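Diol-dehydratase (PDB 5I2A) probably acts as a glycyl-radical lyase that dehydrates 1,2-propanediol without the help of vitamin B12. Local coordinates at residues A670-F673 with Y674-L678; R497-M500 with L501-E505. All blocks are in the same frame, centred on the assembly; numbering follows the deposited sequence.

Contacts 1 and 2 are pairs of turns on two helices that pack together, and they illustrate how one helix can carry different chemistry on its different faces. Contact 1 ends helix 661-678, and contact 2 lies within helix 489-521; their centres are about 10 Å apart, and both mix buried with more exposed residues. The sides that face each other are largely apolar: Tyr674 packs on Met500, Pro677 on Leu501, the Phe673 ring against Arg497 CB, and the Phe673 carbonyl oxygen against Ile504 CD1. Elsewhere they diverge. Residues 670-678 carry a cation-pi stack toward the surface at a helix end kinked at Tyr674 and Pro677, whereas residues 497-505 keep regular helical bonding and bury an amide pair.

Contact 1. Residues A670-F673 with Y674-L678; sequences AAYF and YTRPL
Tyr672 and Arg676, one helical turn apart, form a stacked cation-pi pair. The guanidinium lies flat on one face of the phenol ring, its plane only 13° from that of the ring, with Arg676 CZ 3.5 Å from the centroid of the Tyr672 ring and almost on the ring normal. NH1 sits toward the CG end and NH2 toward the hydroxyl end, where Arg676 NH2 comes 3.2 Å from Tyr672 CZ. A bend in the arginine chain at chi3 helps lay the group over the ring. Tyr672 OH is hydrogen-bonded instead to Asp745, whose carboxylate would probably make the ring a better partner for the cation.

The backbone bonds record a helix changing its course. Ala671 O accepts twice: from Thr675 N at 2.9 Å, in the carbonyl plane, and from Tyr674 N, also at 2.9 Å but 54° out of that plane. Tyr674 N thus reaches back three residues rather than four. Arg676 N continues the regular pattern to Tyr672 O at 3.0 Å. Pro677 has no N-H to give, and its ring fills the place of a bond, with Pro677 CD 3.2 Å from Tyr672 O and Pro677 CG 3.4 Å from Phe673 O.

Thr675 turns its hydroxyl back along the helix, OG1 lying between the backbone N and the carbonyl carbon (chi1 59°), close to Tyr672 CA. Leu678 CD1, one turn on from Tyr674, lies over one face of the Tyr674 ring toward its rim.

These are the final turns of helix 661-678, in the pyruvate formate-lyase-like part of the enzyme. Helix 558-574 packs against Ala670 and Ala671, helix 489-521 against Phe673, Tyr674 and Pro677, and Tyr674 OH reaches the carbonyl of Pro553 in strand 548-556.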
loop_
_atom_site.group_PDB
_atom_site.type_symbol
_atom_site.label_atom_id
_atom_site.label_comp_id
_atom_site.label_asym_id
_atom_site.label_seq_id
_atom_site.Cartn_x
_atom_site.Cartn_y
_atom_site.Cartn_z
ATOM N N ALA A 670 21.839 -24.041 24.086
ATOM C CA ALA A 670 22.053 -22.670 23.643
ATOM C C ALA A 670 21.471 -22.434 22.250
ATOM O O ALA A 670 20.935 -21.366 21.982
ATOM C CB ALA A 670 23.529 -22.331 23.655
ATOM N N ALA A 671 21.608 -23.417 21.362
ATOM C CA ALA A 671 21.006 -23.327 20.037
ATOM C C ALA A 671 19.491 -23.092 20.159
ATOM O O ALA A 671 18.927 -22.260 19.444
ATOM C CB ALA A 671 21.293 -24.573 19.228
ATOM N N TYR A 672 18.852 -23.794 21.097
ATOM C CA TYR A 672 17.421 -23.630 21.315
ATOM C C TYR A 672 17.041 -22.214 21.747
ATOM O O TYR A 672 15.947 -21.765 21.446
ATOM C CB TYR A 672 16.917 -24.620 22.363
ATOM C CG TYR A 672 16.494 -25.969 21.821
ATOM C CD1 TYR A 672 15.760 -26.080 20.646
ATOM C CD2 TYR A 672 16.824 -27.135 22.501
ATOM C CE1 TYR A 672 15.359 -27.322 20.172
ATOM C CE2 TYR A 672 16.438 -28.382 22.027
ATOM C CZ TYR A 672 15.711 -28.474 20.875
ATOM O OH TYR A 672 15.339 -29.717 20.426
ATOM N N PHE A 673 17.934 -21.514 22.447
ATOM C CA PHE A 673 17.670 -20.120 22.837
ATOM C C PHE A 673 17.516 -19.218 21.605
ATOM O O PHE A 673 16.999 -18.093 21.695
ATOM C CB PHE A 673 18.790 -19.573 23.743
ATOM C CG PHE A 673 18.751 -20.101 25.151
ATOM C CD1 PHE A 673 17.731 -20.942 25.564
ATOM C CD2 PHE A 673 19.724 -19.738 26.062
ATOM C CE1 PHE A 673 17.682 -21.425 26.874
ATOM C CE2 PHE A 673 19.684 -20.210 27.371
ATOM C CZ PHE A 673 18.662 -21.059 27.771
ATOM N N TYR A 674 17.989 -19.708 20.462
ATOM C CA TYR A 674 17.850 -18.983 19.204
ATOM C C TYR A 674 16.738 -19.581 18.343
ATOM O O TYR A 674 15.886 -18.857 17.845
ATOM C CB TYR A 674 19.171 -18.981 18.426
ATOM C CG TYR A 674 19.113 -18.215 17.117
ATOM C CD1 TYR A 674 19.126 -16.828 17.102
ATOM C CD2 TYR A 674 19.056 -18.880 15.897
ATOM C CE1 TYR A 674 19.078 -16.126 15.906
ATOM C CE2 TYR A 674 19.017 -18.183 14.692
ATOM C CZ TYR A 674 19.028 -16.811 14.706
ATOM O OH TYR A 674 18.974 -16.117 13.524
ATOM N N THR A 675 16.731 -20.905 18.194
ATOM C CA THR A 675 15.827 -21.548 17.241
ATOM C C THR A 675 14.382 -21.674 17.728
ATOM O O THR A 675 13.469 -21.642 16.927
ATOM C CB THR A 675 16.331 -22.952 16.848
ATOM O OG1 THR A 675 16.444 -23.770 18.017
ATOM C CG2 THR A 675 17.703 -22.856 16.151
ATOM N N ARG A 676 14.164 -21.828 19.027
ATOM C CA ARG A 676 12.805 -21.996 19.515
ATOM C C ARG A 676 12.009 -20.692 19.521
ATOM O O ARG A 676 10.870 -20.686 19.067
ATOM C CB ARG A 676 12.791 -22.626 20.899
ATOM C CG ARG A 676 12.080 -23.954 20.891
ATOM C CD ARG A 676 12.152 -24.651 22.216
ATOM N NE ARG A 676 12.274 -26.086 22.016
ATOM C CZ ARG A 676 12.975 -26.882 22.809
ATOM N NH1 ARG A 676 13.609 -26.377 23.859
ATOM N NH2 ARG A 676 13.028 -28.182 22.559
ATOM N N PRO A 677 12.592 -19.595 20.026
ATOM C CA PRO A 677 11.809 -18.360 19.937
ATOM C C PRO A 677 11.475 -17.980 18.493
ATOM O O PRO A 677 10.354 -17.547 18.212
ATOM C CB PRO A 677 12.728 -17.314 20.579
ATOM C CG PRO A 677 13.568 -18.094 21.527
ATOM C CD PRO A 677 13.831 -19.399 20.806
ATOM N N LEU A 678 12.424 -18.170 17.583
ATOM C CA LEU A 678 12.213 -17.709 16.217
ATOM C C LEU A 678 10.988 -18.343 15.553
ATOM O O LEU A 678 10.266 -17.649 14.844
ATOM C CB LEU A 678 13.453 -17.958 15.364
ATOM C CG LEU A 678 14.385 -16.745 15.361
ATOM C CD1 LEU A 678 15.711 -17.152 14.762
ATOM C CD2 LEU A 678 13.770 -15.551 14.596
#

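Contact 2. Residues R497-M500 with L501-E505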
loop_
_atom_site.group_PDB
_atom_site.type_symbol
_atom_site.label_atom_id
_atom_site.label_comp_id
_atom_site.label_asym_id
_atom_site.label_seq_id
_atom_site.Cartn_x
_atom_site.Cartn_y
_atom_site.Cartn_z
ATOM N N ARG A 497 19.433 -16.290 28.160
ATOM C CA ARG A 497 18.198 -16.583 27.421
ATOM C C ARG A 497 17.420 -15.287 27.163
ATOM O O ARG A 497 16.919 -15.060 26.056
ATOM C CB ARG A 497 17.320 -17.592 28.170
ATOM C CG ARG A 497 16.140 -18.126 27.348
ATOM C CD ARG A 497 15.152 -18.929 28.196
ATOM N NE ARG A 497 14.513 -18.096 29.208
ATOM C CZ ARG A 497 13.467 -17.308 28.980
ATOM N NH1 ARG A 497 12.929 -17.241 27.772
ATOM N NH2 ARG A 497 12.951 -16.590 29.964
ATOM N N LYS A 498 17.359 -14.424 28.173
ATOM C CA LYS A 498 16.593 -13.184 28.051
ATOM C C LYS A 498 17.275 -12.164 27.141
ATOM O O LYS A 498 16.603 -11.475 26.381
ATOM C CB LYS A 498 16.343 -12.554 29.428
ATOM C CG LYS A 498 15.380 -13.319 30.354
ATOM C CD LYS A 498 15.454 -12.715 31.760
ATOM C CE LYS A 498 14.607 -13.452 32.775
ATOM N NZ LYS A 498 14.927 -13.027 34.172
ATOM N N GLN A 499 18.599 -12.049 27.232
ATOM C CA GLN A 499 19.331 -11.189 26.310
ATOM C C GLN A 499 19.085 -11.643 24.869
ATOM O O GLN A 499 18.960 -10.827 23.967
ATOM C CB GLN A 499 20.834 -11.197 26.606
ATOM C CG GLN A 499 21.233 -10.475 27.873
ATOM C CD GLN A 499 21.071 -8.979 27.748
ATOM O OE1 GLN A 499 20.864 -8.449 26.654
ATOM N NE2 GLN A 499 21.170 -8.291 28.863
ATOM N N MET A 500 19.035 -12.954 24.670
ATOM C CA MET A 500 18.806 -13.509 23.350
ATOM C C MET A 500 17.403 -13.153 22.869
ATOM O O MET A 500 17.244 -12.640 21.774
ATOM C CB MET A 500 19.006 -15.024 23.363
ATOM C CG MET A 500 20.478 -15.423 23.473
ATOM S SD MET A 500 21.353 -15.229 21.904
ATOM C CE MET A 500 20.763 -16.669 21.026
ATOM N N LEU A 501 16.402 -13.417 23.707
ATOM C CA LEU A 501 15.007 -13.208 23.334
ATOM C C LEU A 501 14.733 -11.751 22.985
ATOM O O LEU A 501 14.102 -11.462 21.975
ATOM C CB LEU A 501 14.072 -13.671 24.454
ATOM C CG LEU A 501 12.575 -13.651 24.139
ATOM C CD1 LEU A 501 12.253 -14.467 22.898
ATOM C CD2 LEU A 501 11.764 -14.143 25.332
ATOM N N TYR A 502 15.227 -10.836 23.811
ATOM C CA TYR A 502 15.044 -9.410 23.553
ATOM C C TYR A 502 15.580 -9.001 22.181
ATOM O O TYR A 502 14.892 -8.335 21.402
ATOM C CB TYR A 502 15.729 -8.578 24.634
ATOM C CG TYR A 502 15.565 -7.081 24.448
ATOM C CD1 TYR A 502 14.358 -6.459 24.731
ATOM C CD2 TYR A 502 16.614 -6.299 23.986
ATOM C CE1 TYR A 502 14.207 -5.098 24.571
ATOM C CE2 TYR A 502 16.471 -4.931 23.820
ATOM C CZ TYR A 502 15.266 -4.339 24.112
ATOM O OH TYR A 502 15.115 -2.981 23.960
ATOM N N ASN A 503 16.807 -9.414 21.885
ATOM C CA ASN A 503 17.442 -9.000 20.647
ATOM C C ASN A 503 16.939 -9.756 19.419
ATOM O O ASN A 503 16.925 -9.214 18.324
ATOM C CB ASN A 503 18.952 -9.116 20.792
ATOM C CG ASN A 503 19.510 -7.957 21.574
ATOM O OD1 ASN A 503 19.577 -6.841 21.063
ATOM N ND2 ASN A 503 19.857 -8.195 22.838
ATOM N N ILE A 504 16.491 -10.987 19.612
ATOM C CA ILE A 504 15.848 -11.711 18.523
ATOM C C ILE A 504 14.585 -10.986 18.065
ATOM O O ILE A 504 14.332 -10.846 16.872
ATOM C CB ILE A 504 15.496 -13.150 18.935
ATOM C CG1 ILE A 504 16.764 -13.997 18.990
ATOM C CG2 ILE A 504 14.498 -13.770 17.955
ATOM C CD1 ILE A 504 16.560 -15.320 19.724
ATOM N N GLU A 505 13.796 -10.503 19.017
ATOM C CA GLU A 505 12.548 -9.843 18.662
ATOM C C GLU A 505 12.800 -8.526 17.909
ATOM O O GLU A 505 12.040 -8.157 17.005
ATOM C CB GLU A 505 11.690 -9.590 19.908
ATOM C CG GLU A 505 10.353 -8.941 19.558
ATOM C CD GLU A 505 9.313 -9.027 20.678
ATOM O OE1 GLU A 505 9.677 -9.394 21.815
ATOM O OE2 GLU A 505 8.128 -8.737 20.402
#
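Leu501 lies beside Arg497, both side chains pointing the same way, and Leu501 CD2 comes 4.1 Å from Arg497 NH1; the guanidinium itself forms a salt bridge with Glu494, one turn earlier. Leu501 N also closes the regular backbone bond to Arg497 O. Tyr502 follows, its N bonded to Lys498 O and its side chain touching Ser477, Ile478 and helix 143-150.

Asn503 folds back on its own helix. With CG anti to the carbonyl carbon (chi1 -78°), Asn503 ND2 donates to Gln499 O at 3.0 Å, 160° at the hydrogen, with Gln499 O close to the plane of the Asn503 amide. The weak backbone bond from Asn503 N shares that oxygen. The amides of Gln499 and Asn503 lie nearly coplanar, 21° apart, and both reach Ser477 OG. Replaced by alanine, Asn503 would no longer offer ND2, and Gln499 O would probably be left with the weak backbone bond from this turn, and Ser477 OG with one amide partner fewer.

Ile504 N bonds to Met500 O at 2.8 Å; Ile504 CG1 lies beside that oxygen, and Ile504 CD1 comes 4.4 Å from Met500 CB.

The chemistry implies a helix with two characters: an apolar flank for helix 661-678, and a buried amide flank that ties it to Ser477.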